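Local coordinates for protein benzoylformate decarboxylase (Mycobacterium smegmatis, PDB 4Q9D) that belongs to the thiamine pyrophosphate-dependent enzyme family, with two thiamine pyrophosphate-binding domains flanking a central Rossmann-like domain and a bound magnesium ion, at residues E50-A55 against G408-V413; G403-G408 against F437-Q442. All blocks are in the same frame, centred on the assembly; numbering follows the deposited sequence.

Overall arrangement
Along the chain from the N terminus, helix 50-64 comes first, in the N-terminal domain. Interaction 1 brings residues 50-55 of it against 408-413, the start of helix 408-421 in the C-terminal domain, and so closes a loop of 352 residues that includes the whole central domain. Interaction 2 lies within the C-terminal domain. It closes a short loop of 28 residues, from 403-408 to 437-442, which runs through helix 408-421 and strand 428-433. The two contacts cross along the chain and share Gly408. They also touch in space, where Ser440 of interaction 2 packs on Ser52 and Pro410 of interaction 1. Together they join the N- and C-terminal domains of one chain.

Interaction 1: E50-A55 against G408-V413; sequences EASALA and GVPAAV
Pro410 packs its ring against residues 50-55 of helix 50-64, touching Ser52 and Ala55, about one turn apart. Its CG meets the methyl of Ala55, with CG to Ala55 CB at 3.6 Å. Its CB lies nearer Ser52, 3.5 Å from the carbonyl oxygen Ser52 O. With Ser52 OG beside its own backbone N (chi1 -84°), the hydroxyl comes alongside the ring, 3.9 Å from Pro410 CB; this is van der Waals packing.

Ala411 adds a backbone contact. Its CA is 3.6 Å from Ala55 O, a CA-H...O contact bent to 137° at the hydrogen. No conventional hydrogen bond links the two segments. The axes of the two short segments approach to 8.0 Å and cross at -49°, consistent with the small side chains between them.

All four touching residues are buried. This is helix-helix packing between the N- and C-terminal domains of the chain. Helix 443-449 adjoins both sides, with Ala443 touching Ser52 and Pro410. Helix 82-90 reaches Ala55 through Ser84, while Val409 and Val413 of helix 408-421 pack on strand 454-460.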
ATOM      1  N   GLU B  50     -10.639  18.516  11.902  1.00 20.25           N
ATOM      2  CA  GLU B  50     -10.039  17.247  12.307  1.00 18.41           C
ATOM      3  C   GLU B  50      -8.545  17.310  12.603  1.00 19.90           C
ATOM      4  O   GLU B  50      -8.063  16.543  13.441  1.00 18.11           O
ATOM      5  CB  GLU B  50     -10.333  16.148  11.278  1.00 21.30           C
ATOM      6  CG  GLU B  50     -11.773  15.736  11.258  1.00 19.86           C
ATOM      7  CD  GLU B  50     -12.631  16.560  10.280  1.00 23.99           C
ATOM      8  OE1 GLU B  50     -12.138  17.573   9.709  1.00 21.97           O
ATOM      9  OE2 GLU B  50     -13.807  16.152  10.076  1.00 25.89           O
ATOM     10  N   ALA B  51      -7.805  18.213  11.950  1.00 16.94           N
ATOM     11  CA  ALA B  51      -6.375  18.323  12.286  1.00 22.18           C
ATOM     12  C   ALA B  51      -6.253  18.658  13.772  1.00 21.88           C
ATOM     13  O   ALA B  51      -5.365  18.173  14.469  1.00 19.59           O
ATOM     14  CB  ALA B  51      -5.694  19.411  11.450  1.00 14.34           C
ATOM     15  N   SER B  52      -7.156  19.518  14.242  1.00 20.09           N
ATOM     16  CA  SER B  52      -7.204  19.926  15.645  1.00 19.28           C
ATOM     17  C   SER B  52      -7.651  18.779  16.555  1.00 20.10           C
ATOM     18  O   SER B  52      -7.084  18.579  17.611  1.00 20.02           O
ATOM     19  CB  SER B  52      -8.170  21.102  15.824  1.00 18.85           C
ATOM     20  OG  SER B  52      -7.506  22.316  15.542  1.00 24.38           O
ATOM     21  N   ALA B  53      -8.676  18.035  16.147  1.00 18.53           N
ATOM     22  CA  ALA B  53      -9.144  16.923  16.959  1.00 20.92           C
ATOM     23  C   ALA B  53      -8.011  15.940  17.261  1.00 20.90           C
ATOM     24  O   ALA B  53      -7.824  15.505  18.388  1.00 20.62           O
ATOM     25  CB  ALA B  53     -10.297  16.196  16.238  1.00 16.55           C
ATOM     26  N   LEU B  54      -7.258  15.555  16.240  1.00 18.20           N
ATOM     27  CA  LEU B  54      -6.274  14.516  16.463  1.00 18.85           C
ATOM     28  C   LEU B  54      -5.062  15.058  17.258  1.00 18.66           C
ATOM     29  O   LEU B  54      -4.568  14.380  18.152  1.00 21.03           O
ATOM     30  CB  LEU B  54      -5.868  13.876  15.130  1.00 14.05           C
ATOM     31  CG  LEU B  54      -5.096  12.551  15.190  1.00 21.61           C
ATOM     32  CD1 LEU B  54      -5.234  11.824  13.863  1.00 17.15           C
ATOM     33  CD2 LEU B  54      -3.578  12.846  15.480  1.00 13.60           C
ATOM     34  N   ALA B  55      -4.623  16.289  16.967  1.00 17.85           N
ATOM     35  CA  ALA B  55      -3.499  16.895  17.702  1.00 17.06           C
ATOM     36  C   ALA B  55      -3.899  17.160  19.152  1.00 19.86           C
ATOM     37  O   ALA B  55      -3.084  17.051  20.047  1.00 19.92           O
ATOM     38  CB  ALA B  55      -3.026  18.208  17.012  1.00 15.10           C
ATOM     39  N   GLY B 408       0.867  22.860  17.978  1.00 19.32           N
ATOM     40  CA  GLY B 408       0.957  23.326  19.361  1.00 16.59           C
ATOM     41  C   GLY B 408      -0.323  23.916  19.923  1.00 16.62           C
ATOM     42  O   GLY B 408      -0.625  23.773  21.115  1.00 22.97           O
ATOM     43  N   VAL B 409      -1.092  24.577  19.069  1.00 20.61           N
ATOM     44  CA  VAL B 409      -2.326  25.197  19.538  1.00 18.31           C
ATOM     45  C   VAL B 409      -3.346  24.129  19.995  1.00 18.62           C
ATOM     46  O   VAL B 409      -3.820  24.153  21.116  1.00 21.16           O
ATOM     47  CB  VAL B 409      -2.944  26.169  18.464  1.00 20.73           C
ATOM     48  CG1 VAL B 409      -4.349  26.624  18.877  1.00 15.74           C
ATOM     49  CG2 VAL B 409      -2.052  27.404  18.265  1.00 23.35           C
ATOM     50  N   PRO B 410      -3.701  23.178  19.111  1.00 21.93           N
ATOM     51  CA  PRO B 410      -4.622  22.124  19.601  1.00 19.02           C
ATOM     52  C   PRO B 410      -3.998  21.214  20.660  1.00 15.81           C
ATOM     53  O   PRO B 410      -4.712  20.773  21.569  1.00 20.83           O
ATOM     54  CB  PRO B 410      -5.006  21.335  18.324  1.00 18.61           C
ATOM     55  CG  PRO B 410      -3.896  21.679  17.293  1.00 18.66           C
ATOM     56  CD  PRO B 410      -3.523  23.148  17.654  1.00 16.23           C
ATOM     57  N   ALA B 411      -2.702  20.908  20.552  1.00 20.38           N
ATOM     58  CA  ALA B 411      -2.043  20.114  21.596  1.00 16.31           C
ATOM     59  C   ALA B 411      -2.126  20.798  22.966  1.00 19.39           C
ATOM     60  O   ALA B 411      -2.317  20.135  23.991  1.00 20.61           O
ATOM     61  CB  ALA B 411      -0.570  19.838  21.227  1.00 19.41           C
ATOM     62  N   ALA B 412      -1.968  22.121  22.990  1.00 19.04           N
ATOM     63  CA  ALA B 412      -2.121  22.857  24.250  1.00 19.81           C
ATOM     64  C   ALA B 412      -3.514  22.644  24.878  1.00 22.13           C
ATOM     65  O   ALA B 412      -3.642  22.519  26.094  1.00 23.77           O
ATOM     66  CB  ALA B 412      -1.862  24.354  24.039  1.00 17.47           C
ATOM     67  N   VAL B 413      -4.552  22.655  24.044  1.00 22.64           N
ATOM     68  CA  VAL B 413      -5.918  22.436  24.497  1.00 17.60           C
ATOM     69  C   VAL B 413      -6.020  21.008  25.051  1.00 19.38           C
ATOM     70  O   VAL B 413      -6.570  20.782  26.131  1.00 24.39           O
ATOM     71  CB  VAL B 413      -6.938  22.616  23.338  1.00 21.19           C
ATOM     72  CG1 VAL B 413      -8.385  22.353  23.831  1.00 16.59           C
ATOM     73  CG2 VAL B 413      -6.843  24.011  22.748  1.00 19.52           C
TER

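Interaction 2: G403-G408 against F437-Q442; sequences GGIGWG and FQYSIQ
Ile405 crosses the Tyr439 ring obliquely, with CG1 over one face. CG1 sits 3.8 Å from the ring centroid, 22° off the normal, and makes a CH-pi contact offset toward the rim. A chi1 of 59° puts CG1 between the backbone N and the carbonyl carbon and brings it over the ring. The chain is extended beyond CG1, and CD1 comes 3.3 Å from Tyr439 CE2. Tyr439 CB rests 3.5 Å from Gly406 CA, against the bare backbone of the glycine. The phenol OH hydrogen-bonds Asn26 of the second subunit, which ties the hydroxyl end of the ring to that subunit.

Residues 403-408 form the loop between strand 397-399 and helix 408-421 in the C-terminal thiamine pyrophosphate-binding domain, a parallel alpha/beta fold. Residues 437-439 lie on helix 434-439, whose first residue, Asp434, is a magnesium ligand; the chain then continues as loop or turn. The side chain of Ile405 is about 9 Å from that ion.

Next along the chain, Ser440 OG donates to Gly406 O at 2.7 Å. The bond lies in the carbonyl plane, on a lone pair, with a C=O...donor angle of 124°. Glu377 holds the same segment: OE1 accepts from Gly406 N and OE2 from Gly408 N.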
ATOM      1  N   GLY B 403       7.667  18.125  13.517  1.00 24.35           N
ATOM      2  CA  GLY B 403       8.147  19.370  12.926  1.00 25.45           C
ATOM      3  C   GLY B 403       7.047  20.081  12.140  1.00 27.24           C
ATOM      4  O   GLY B 403       7.175  21.255  11.806  1.00 26.01           O
ATOM      5  N   GLY B 404       5.941  19.397  11.846  1.00 25.97           N
ATOM      6  CA  GLY B 404       4.834  20.104  11.189  1.00 22.87           C
ATOM      7  C   GLY B 404       4.109  21.076  12.129  1.00 24.41           C
ATOM      8  O   GLY B 404       3.784  20.728  13.284  1.00 27.59           O
ATOM      9  N   ILE B 405       3.842  22.293  11.658  1.00 25.97           N
ATOM     10  CA  ILE B 405       3.181  23.285  12.507  1.00 29.62           C
ATOM     11  C   ILE B 405       1.646  23.185  12.441  1.00 28.71           C
ATOM     12  O   ILE B 405       1.094  22.380  11.679  1.00 25.11           O
ATOM     13  CB  ILE B 405       3.693  24.730  12.229  1.00 23.96           C
ATOM     14  CG1 ILE B 405       3.452  25.110  10.773  1.00 26.07           C
ATOM     15  CG2 ILE B 405       5.183  24.799  12.513  1.00 34.10           C
ATOM     16  CD1 ILE B 405       4.029  26.480  10.379  1.00 35.43           C
ATOM     17  N   GLY B 406       0.970  23.987  13.263  1.00 24.13           N
ATOM     18  CA  GLY B 406      -0.434  23.751  13.539  1.00 24.00           C
ATOM     19  C   GLY B 406      -0.643  22.654  14.570  1.00 27.35           C
ATOM     20  O   GLY B 406      -1.769  22.177  14.762  1.00 29.63           O
ATOM     21  N   TRP B 407       0.426  22.228  15.238  1.00 20.72           N
ATOM     22  CA  TRP B 407       0.277  21.202  16.283  1.00 21.53           C
ATOM     23  C   TRP B 407       0.080  21.832  17.673  1.00 20.13           C
ATOM     24  O   TRP B 407      -0.755  21.390  18.470  1.00 22.47           O
ATOM     25  CB  TRP B 407       1.499  20.250  16.305  1.00 16.90           C
ATOM     26  CG  TRP B 407       1.356  19.132  17.300  1.00 23.85           C
ATOM     27  CD1 TRP B 407       0.711  17.937  17.096  1.00 16.78           C
ATOM     28  CD2 TRP B 407       1.839  19.100  18.662  1.00 21.51           C
ATOM     29  NE1 TRP B 407       0.775  17.164  18.234  1.00 19.40           N
ATOM     30  CE2 TRP B 407       1.456  17.849  19.212  1.00 19.30           C
ATOM     31  CE3 TRP B 407       2.571  20.000  19.466  1.00 22.22           C
ATOM     32  CZ2 TRP B 407       1.780  17.464  20.536  1.00 19.53           C
ATOM     33  CZ3 TRP B 407       2.887  19.632  20.781  1.00 17.66           C
ATOM     34  CH2 TRP B 407       2.490  18.373  21.305  1.00 22.16           C
ATOM     35  N   GLY B 408       0.867  22.860  17.978  1.00 19.32           N
ATOM     36  CA  GLY B 408       0.957  23.326  19.361  1.00 16.59           C
ATOM     37  C   GLY B 408      -0.323  23.916  19.923  1.00 16.62           C
ATOM     38  O   GLY B 408      -0.625  23.773  21.115  1.00 22.97           O
ATOM     39  N   PHE B 437       0.160  29.929  14.231  1.00 22.19           N
ATOM     40  CA  PHE B 437      -1.123  30.120  14.900  1.00 17.97           C
ATOM     41  C   PHE B 437      -2.324  29.923  13.961  1.00 21.95           C
ATOM     42  O   PHE B 437      -3.371  29.471  14.407  1.00 21.45           O
ATOM     43  CB  PHE B 437      -1.212  31.510  15.538  1.00 20.54           C
ATOM     44  CG  PHE B 437      -2.268  31.620  16.604  1.00 22.05           C
ATOM     45  CD1 PHE B 437      -2.138  30.921  17.809  1.00 17.47           C
ATOM     46  CD2 PHE B 437      -3.377  32.439  16.422  1.00 22.34           C
ATOM     47  CE1 PHE B 437      -3.120  31.023  18.808  1.00 19.58           C
ATOM     48  CE2 PHE B 437      -4.361  32.536  17.405  1.00 18.94           C
ATOM     49  CZ  PHE B 437      -4.239  31.818  18.590  1.00 20.53           C
ATOM     50  N   GLN B 438      -2.178  30.254  12.680  1.00 21.78           N
ATOM     51  CA  GLN B 438      -3.311  30.158  11.729  1.00 25.99           C
ATOM     52  C   GLN B 438      -3.735  28.748  11.339  1.00 23.30           C
ATOM     53  O   GLN B 438      -4.915  28.531  11.031  1.00 27.00           O
ATOM     54  CB  GLN B 438      -3.005  30.905  10.427  1.00 24.30           C
ATOM     55  CG  GLN B 438      -2.468  32.298  10.642  1.00 20.78           C
ATOM     56  CD  GLN B 438      -3.370  33.141  11.506  1.00 23.59           C
ATOM     57  OE1 GLN B 438      -4.575  33.255  11.244  1.00 24.88           O
ATOM     58  NE2 GLN B 438      -2.793  33.756  12.547  1.00 25.12           N
ATOM     59  N   TYR B 439      -2.789  27.806  11.297  1.00 21.98           N
ATOM     60  CA  TYR B 439      -3.069  26.447  10.787  1.00 24.11           C
ATOM     61  C   TYR B 439      -4.238  25.775  11.473  1.00 24.18           C
ATOM     62  O   TYR B 439      -5.087  25.179  10.813  1.00 22.83           O
ATOM     63  CB  TYR B 439      -1.842  25.499  10.866  1.00 20.69           C
ATOM     64  CG  TYR B 439      -0.761  25.798   9.848  1.00 27.91           C
ATOM     65  CD1 TYR B 439      -0.564  24.987   8.738  1.00 24.90           C
ATOM     66  CD2 TYR B 439       0.097  26.875  10.034  1.00 29.13           C
ATOM     67  CE1 TYR B 439       0.461  25.278   7.810  1.00 28.74           C
ATOM     68  CE2 TYR B 439       1.098  27.170   9.134  1.00 30.31           C
ATOM     69  CZ  TYR B 439       1.268  26.389   8.024  1.00 32.57           C
ATOM     70  OH  TYR B 439       2.290  26.728   7.166  1.00 41.25           O
ATOM     71  N   SER B 440      -4.249  25.852  12.800  1.00 22.50           N
ATOM     72  CA  SER B 440      -5.248  25.165  13.601  1.00 22.34           C
ATOM     73  C   SER B 440      -5.840  26.155  14.582  1.00 19.83           C
ATOM     74  O   SER B 440      -6.150  25.814  15.721  1.00 22.64           O
ATOM     75  CB  SER B 440      -4.622  23.981  14.364  1.00 23.30           C
ATOM     76  OG  SER B 440      -4.029  23.045  13.466  1.00 26.94           O
ATOM     77  N   ILE B 441      -6.008  27.383  14.111  1.00 21.90           N
ATOM     78  CA  ILE B 441      -6.554  28.462  14.906  1.00 21.05           C
ATOM     79  C   ILE B 441      -7.916  28.123  15.527  1.00 26.12           C
ATOM     80  O   ILE B 441      -8.190  28.515  16.665  1.00 21.77           O
ATOM     81  CB  ILE B 441      -6.594  29.802  14.083  1.00 22.49           C
ATOM     82  CG1 ILE B 441      -6.740  31.028  15.008  1.00 23.94           C
ATOM     83  CG2 ILE B 441      -7.634  29.760  12.958  1.00 21.07           C
ATOM     84  CD1 ILE B 441      -6.384  32.364  14.253  1.00 27.46           C
ATOM     85  N   GLN B 442      -8.743  27.345  14.830  1.00 23.31           N
ATOM     86  CA  GLN B 442     -10.081  27.008  15.358  1.00 21.30           C
ATOM     87  C   GLN B 442     -10.011  26.214  16.655  1.00 21.24           C
ATOM     88  O   GLN B 442     -11.013  26.115  17.377  1.00 21.12           O
ATOM     89  CB  GLN B 442     -10.939  26.221  14.328  1.00 22.55           C
ATOM     90  CG  GLN B 442     -10.868  26.777  12.880  1.00 21.80           C
ATOM     91  CD  GLN B 442      -9.795  26.068  12.063  1.00 23.30           C
ATOM     92  OE1 GLN B 442      -8.695  25.813  12.568  1.00 26.96           O
ATOM     93  NE2 GLN B 442     -10.128  25.690  10.814  1.00 22.49           N
TER